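Local coordinates for metal-independent carbonic anhydrase (Nostoc sp. PCC 7120 = FACHB-418, PDB 7C5W), which catalyses the hydration of carbon dioxide to bicarbonate without needing a metal cofactor, working as a homotetramer built from two dimers, at residues T129-T134 with Q156-D161; V151-Q156 with H170-P175. All coordinates share one frame; numbering follows the deposited sequence.

Contact 1 (T129-T134 with Q156-D161); sequences TGNTAT and QFLKDD
Ala133 and Phe157 form the hydrogen-bonded pair at the centre of this contact. Phe157 N gives a nearly straight bond to Ala133 O (2.8 Å, 171° at the hydrogen), while the return bond from Ala133 N to Phe157 O is longer and more bent (3.0 Å). Beyond them Lys159 N reaches Asn131 O at 3.2 Å. The carbonyls of Ala133 and Phe157 also take CA-H...O contacts from the flanking residues: Thr132 CA lies 3.0 Å from Phe157 O, and Gln156 CA also faces Ala133 O. On the Thr132 and Gln156 face, an extended first torsion in Leu158 (chi1 176°) combines with a second turned to the positive side to bring CD1 obliquely across to Thr132 CG2 at 3.6 Å; Leu158 CD1 also meets Asn131 OD1 at 3.2 Å. The Thr134 hydroxyl OG1 rests against Gln156 CG, 3.6 Å away, at the side of an extended glutamine chain. Strands 132-143 and 148-159 make a beta hairpin here, with segment directions 166° apart, and 129-131 is the turn leading into it. At the positive phi of Gly130 a CB would press on Thr129 O, which calls for glycine. Further out, the two faces differ. Ala133 packs on Val29 and Phe157 on Ala32, both of helix 26-50. The opposite face meets the second subunit, where Thr134 OG1 bonds Gln156 OE1 of that subunit and Gln156 NE2 bonds its Thr134 OG1. At the far end the extended Lys159 chain carries NZ away from the hairpin to a salt bridge with Glu28.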
loop_
_atom_site.group_PDB
_atom_site.type_symbol
_atom_site.label_atom_id
_atom_site.label_comp_id
_atom_site.label_asym_id
_atom_site.label_seq_id
_atom_site.Cartn_x
_atom_site.Cartn_y
_atom_site.Cartn_z
ATOM N N THR A 129 0.420 -2.444 7.250
ATOM C CA THR A 129 1.132 -2.282 5.954
ATOM C C THR A 129 0.467 -1.189 5.125
ATOM O O THR A 129 0.608 -1.238 3.896
ATOM C CB THR A 129 1.071 -3.576 5.136
ATOM O OG1 THR A 129 -0.298 -3.793 4.790
ATOM C CG2 THR A 129 1.586 -4.779 5.886
ATOM N N GLY A 130 -0.272 -0.284 5.771
ATOM C CA GLY A 130 -0.947 0.862 5.126
ATOM C C GLY A 130 -2.440 0.635 4.951
ATOM O O GLY A 130 -3.210 0.885 5.899
ATOM N N ASN A 131 -2.838 0.162 3.774
ATOM C CA ASN A 131 -4.253 -0.105 3.427
ATOM C C ASN A 131 -4.762 -1.363 4.155
ATOM O O ASN A 131 -6.001 -1.526 4.281
ATOM C CB ASN A 131 -4.404 -0.254 1.919
ATOM C CG ASN A 131 -5.736 0.280 1.460
ATOM O OD1 ASN A 131 -6.634 -0.498 1.144
ATOM N ND2 ASN A 131 -5.872 1.602 1.463
ATOM N N THR A 132 -3.856 -2.248 4.578
ATOM C CA THR A 132 -4.203 -3.509 5.277
ATOM C C THR A 132 -3.491 -3.545 6.624
ATOM O O THR A 132 -2.600 -2.711 6.862
ATOM C CB THR A 132 -3.872 -4.752 4.442
ATOM O OG1 THR A 132 -2.469 -4.991 4.526
ATOM C CG2 THR A 132 -4.288 -4.623 2.995
ATOM N N ALA A 133 -3.907 -4.480 7.469
ATOM C CA ALA A 133 -3.375 -4.707 8.828
ATOM C C ALA A 133 -3.563 -6.187 9.177
ATOM O O ALA A 133 -4.681 -6.707 9.000
ATOM C CB ALA A 133 -4.071 -3.790 9.805
ATOM N N THR A 134 -2.485 -6.844 9.600
ATOM C CA THR A 134 -2.474 -8.266 10.015
ATOM C C THR A 134 -2.333 -8.304 11.537
ATOM O O THR A 134 -1.565 -7.492 12.067
ATOM C CB THR A 134 -1.376 -9.019 9.262
ATOM O OG1 THR A 134 -1.510 -8.687 7.884
ATOM C CG2 THR A 134 -1.455 -10.520 9.417
ATOM N N GLN A 156 -6.255 -10.729 8.502
ATOM C CA GLN A 156 -5.809 -9.559 7.700
ATOM C C GLN A 156 -7.043 -8.734 7.336
ATOM O O GLN A 156 -7.976 -9.302 6.783
ATOM C CB GLN A 156 -5.041 -9.987 6.452
ATOM C CG GLN A 156 -4.369 -8.824 5.731
ATOM C CD GLN A 156 -3.640 -9.258 4.482
ATOM O OE1 GLN A 156 -3.020 -8.459 3.787
ATOM N NE2 GLN A 156 -3.712 -10.536 4.170
ATOM N N PHE A 157 -7.042 -7.453 7.692
ATOM C CA PHE A 157 -8.130 -6.497 7.394
ATOM C C PHE A 157 -7.712 -5.602 6.229
ATOM O O PHE A 157 -6.575 -5.094 6.233
ATOM C CB PHE A 157 -8.456 -5.675 8.638
ATOM C CG PHE A 157 -8.946 -6.517 9.788
ATOM C CD1 PHE A 157 -10.276 -6.908 9.864
ATOM C CD2 PHE A 157 -8.067 -6.952 10.769
ATOM C CE1 PHE A 157 -10.720 -7.696 10.916
ATOM C CE2 PHE A 157 -8.516 -7.732 11.822
ATOM C CZ PHE A 157 -9.838 -8.106 11.890
ATOM N N LEU A 158 -8.606 -5.449 5.254
ATOM C CA LEU A 158 -8.501 -4.431 4.176
ATOM C C LEU A 158 -9.562 -3.344 4.408
ATOM O O LEU A 158 -10.727 -3.686 4.683
ATOM C CB LEU A 158 -8.685 -5.130 2.828
ATOM C CG LEU A 158 -8.695 -4.224 1.602
ATOM C CD1 LEU A 158 -7.352 -3.557 1.414
ATOM C CD2 LEU A 158 -9.051 -5.014 0.353
ATOM N N LYS A 159 -9.157 -2.077 4.347
ATOM C CA LYS A 159 -10.063 -0.901 4.450
ATOM C C LYS A 159 -10.617 -0.622 3.050
ATOM O O LYS A 159 -9.818 -0.235 2.163
ATOM C CB LYS A 159 -9.292 0.292 5.022
ATOM C CG LYS A 159 -10.112 1.545 5.285
ATOM C CD LYS A 159 -9.343 2.528 6.129
ATOM C CE LYS A 159 -10.212 3.506 6.882
ATOM N NZ LYS A 159 -9.497 4.089 8.042
ATOM N N ASP A 160 -11.912 -0.882 2.840
ATOM C CA ASP A 160 -12.572 -0.771 1.511
ATOM C C ASP A 160 -12.750 0.711 1.151
ATOM O O ASP A 160 -12.441 1.579 2.004
ATOM C CB ASP A 160 -13.907 -1.521 1.464
ATOM C CG ASP A 160 -14.944 -1.043 2.465
ATOM O OD1 ASP A 160 -14.845 0.125 2.927
ATOM O OD2 ASP A 160 -15.838 -1.854 2.791
ATOM N N ASP A 161 -13.217 0.968 -0.077
ATOM C CA ASP A 161 -13.425 2.321 -0.659
ATOM C C ASP A 161 -14.343 3.137 0.265
ATOM O O ASP A 161 -14.326 4.369 0.138
ATOM C CB ASP A 161 -13.975 2.233 -2.091
ATOM C CG ASP A 161 -12.992 1.755 -3.160
ATOM O OD1 ASP A 161 -11.769 1.807 -2.916
ATOM O OD2 ASP A 161 -13.455 1.348 -4.259
#

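Contact 2 (V151-Q156 with H170-P175); sequences VDKTWQ and HHSSLP
Val151 begins the pairing by setting its CB against Ser172 OG, 3.6 Å away. At Asp152 the backbone exchanges two bonds with Ser173: Asp152 N to Ser173 O, 2.8 Å, and Ser173 N to Asp152 O. The Asp152 carboxylate crosses to Pro175, with OD2 3.5 Å from Pro175 CA. Lys153 has CG anti to its backbone N (chi1 -161°) and then bends twice, at chi3 and chi4, curling the ammonium back over the neighbouring strand to donate from NZ to Ser172 OG at 2.9 Å. On the way CD lies 3.3 Å above the Trp155 ring plane, toward its rim, and NZ comes in the plane at the edge of the His170 ring. Ser172 OG also bonds Thr79 OG1, of a residue that binds hydrogencarbonate; Ser172 is thus probably second-shell, with Lys153 one step further out. Shortening Lys153 to an alanine is likely to leave Ser172 OG without its ammonium donor and to open a gap beside the His170 and Trp155 rings. Thr154 and His171 form the next hydrogen-bonded pair, joined by two backbone bonds, Thr154 N to His171 O being 2.8 Å and nearly straight (173°). Trp155 then turns its edge to the His170 face, NE1 over the ring centre, centroids 4.2 Å apart and planes at 56°. This antiparallel hairpin sits between helix 26-50, whose Trp36 meets both rings, and the second subunit, whose His171 ND1 and Thr154 OG1 hydrogen-bond Thr154 OG1 and His171 ND1; strands 132-143 and 75-77 flank it.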
loop_
_atom_site.group_PDB
_atom_site.type_symbol
_atom_site.label_atom_id
_atom_site.label_comp_id
_atom_site.label_asym_id
_atom_site.label_seq_id
_atom_site.Cartn_x
_atom_site.Cartn_y
_atom_site.Cartn_z
ATOM N N VAL A 151 -7.704 -20.683 20.496
ATOM C CA VAL A 151 -7.164 -20.850 19.115
ATOM C C VAL A 151 -5.973 -19.906 18.923
ATOM O O VAL A 151 -5.930 -18.842 19.581
ATOM C CB VAL A 151 -8.260 -20.585 18.063
ATOM C CG1 VAL A 151 -9.367 -21.627 18.132
ATOM C CG2 VAL A 151 -8.840 -19.186 18.185
ATOM N N ASP A 152 -5.047 -20.294 18.052
ATOM C CA ASP A 152 -4.016 -19.407 17.460
ATOM C C ASP A 152 -4.605 -18.802 16.184
ATOM O O ASP A 152 -4.886 -19.597 15.262
ATOM C CB ASP A 152 -2.752 -20.199 17.139
ATOM C CG ASP A 152 -2.217 -21.014 18.306
ATOM O OD1 ASP A 152 -2.338 -20.542 19.463
ATOM O OD2 ASP A 152 -1.645 -22.097 18.042
ATOM N N LYS A 153 -4.795 -17.473 16.127
ATOM C CA LYS A 153 -5.544 -16.808 15.027
ATOM C C LYS A 153 -4.730 -15.700 14.352
ATOM O O LYS A 153 -4.255 -14.775 15.060
ATOM C CB LYS A 153 -6.851 -16.191 15.524
ATOM C CG LYS A 153 -7.855 -15.917 14.408
ATOM C CD LYS A 153 -9.187 -15.455 14.895
ATOM C CE LYS A 153 -9.928 -16.496 15.707
ATOM N NZ LYS A 153 -10.497 -17.560 14.845
ATOM N N THR A 154 -4.669 -15.758 13.015
ATOM C CA THR A 154 -4.186 -14.668 12.130
ATOM C C THR A 154 -5.365 -14.075 11.353
ATOM O O THR A 154 -6.064 -14.853 10.706
ATOM C CB THR A 154 -3.119 -15.181 11.161
ATOM O OG1 THR A 154 -2.068 -15.679 11.980
ATOM C CG2 THR A 154 -2.611 -14.113 10.219
ATOM N N TRP A 155 -5.574 -12.757 11.443
ATOM C CA TRP A 155 -6.522 -11.970 10.602
ATOM C C TRP A 155 -5.741 -11.010 9.697
ATOM O O TRP A 155 -4.692 -10.495 10.140
ATOM C CB TRP A 155 -7.474 -11.143 11.461
ATOM C CG TRP A 155 -8.702 -11.848 11.935
ATOM C CD1 TRP A 155 -9.615 -12.522 11.182
ATOM C CD2 TRP A 155 -9.193 -11.868 13.283
ATOM N NE1 TRP A 155 -10.629 -12.980 11.977
ATOM C CE2 TRP A 155 -10.398 -12.597 13.268
ATOM C CE3 TRP A 155 -8.733 -11.340 14.495
ATOM C CZ2 TRP A 155 -11.141 -12.827 14.425
ATOM C CZ3 TRP A 155 -9.472 -11.562 15.635
ATOM C CH2 TRP A 155 -10.659 -12.295 15.598
ATOM N N GLN A 156 -6.255 -10.729 8.502
ATOM C CA GLN A 156 -5.809 -9.559 7.700
ATOM C C GLN A 156 -7.043 -8.734 7.336
ATOM O O GLN A 156 -7.976 -9.302 6.783
ATOM C CB GLN A 156 -5.041 -9.987 6.452
ATOM C CG GLN A 156 -4.369 -8.824 5.731
ATOM C CD GLN A 156 -3.640 -9.258 4.482
ATOM O OE1 GLN A 156 -3.020 -8.459 3.787
ATOM N NE2 GLN A 156 -3.712 -10.536 4.170
ATOM N N HIS A 170 -7.987 -15.107 7.179
ATOM C CA HIS A 170 -8.456 -15.674 8.463
ATOM C C HIS A 170 -7.921 -17.103 8.588
ATOM O O HIS A 170 -8.514 -18.012 8.006
ATOM C CB HIS A 170 -9.986 -15.624 8.520
ATOM C CG HIS A 170 -10.556 -15.897 9.869
ATOM N ND1 HIS A 170 -9.822 -16.502 10.870
ATOM C CD2 HIS A 170 -11.785 -15.672 10.379
ATOM C CE1 HIS A 170 -10.571 -16.633 11.942
ATOM N NE2 HIS A 170 -11.782 -16.141 11.667
ATOM N N HIS A 171 -6.808 -17.277 9.292
ATOM C CA HIS A 171 -6.201 -18.595 9.587
ATOM C C HIS A 171 -6.332 -18.840 11.090
ATOM O O HIS A 171 -5.736 -18.071 11.861
ATOM C CB HIS A 171 -4.757 -18.621 9.077
ATOM C CG HIS A 171 -4.097 -19.958 9.100
ATOM N ND1 HIS A 171 -3.199 -20.343 8.127
ATOM C CD2 HIS A 171 -4.162 -20.980 9.981
ATOM C CE1 HIS A 171 -2.737 -21.547 8.412
ATOM N NE2 HIS A 171 -3.319 -21.962 9.542
ATOM N N SER A 172 -7.110 -19.857 11.473
ATOM C CA SER A 172 -7.359 -20.278 12.877
ATOM C C SER A 172 -6.911 -21.733 13.047
ATOM O O SER A 172 -7.246 -22.549 12.176
ATOM C CB SER A 172 -8.812 -20.097 13.226
ATOM O OG SER A 172 -8.993 -20.004 14.629
ATOM N N SER A 173 -6.167 -22.033 14.113
ATOM C CA SER A 173 -5.623 -23.381 14.410
ATOM C C SER A 173 -5.664 -23.666 15.920
ATOM O O SER A 173 -5.362 -22.747 16.744
ATOM C CB SER A 173 -4.224 -23.529 13.861
ATOM O OG SER A 173 -3.334 -22.577 14.440
ATOM N N LEU A 174 -6.005 -24.908 16.273
ATOM C CA LEU A 174 -5.892 -25.412 17.663
ATOM C C LEU A 174 -4.414 -25.432 18.035
ATOM O O LEU A 174 -3.575 -25.798 17.216
ATOM C CB LEU A 174 -6.517 -26.808 17.758
ATOM C CG LEU A 174 -8.032 -26.860 17.559
ATOM C CD1 LEU A 174 -8.516 -28.303 17.547
ATOM C CD2 LEU A 174 -8.754 -26.055 18.630
ATOM N N PRO A 175 -4.050 -25.009 19.265
ATOM C CA PRO A 175 -2.656 -25.064 19.702
ATOM C C PRO A 175 -2.092 -26.486 19.548
ATOM O O PRO A 175 -2.747 -27.423 19.965
ATOM C CB PRO A 175 -2.736 -24.618 21.173
ATOM C CG PRO A 175 -4.002 -23.769 21.241
ATOM C CD PRO A 175 -4.954 -24.437 20.275
#

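Both contacts are buried antiparallel pairings that share strand 148-159 and Gln156, their centres about 18 Å apart; contact 1 joins that strand to 132-143, contact 2 to 165-173. They meet where Thr134 CG2 packs on Trp155 O, at 3.3 Å. Contact 1, farther from the chain centre (about 15 Å against 10 Å), lies away from the hydrogencarbonate site, and its side chains meet through methyl, methylene, threonine hydroxyl and amide groups. Contact 2 buries more surface, 523 against 370 Å², and gathers an ammonium and two rings behind the Ser172 hydroxyl, which bonds Thr79. In both, the face carrying Thr132, Thr134, Gln156, Thr154 and His171 meets the second subunit.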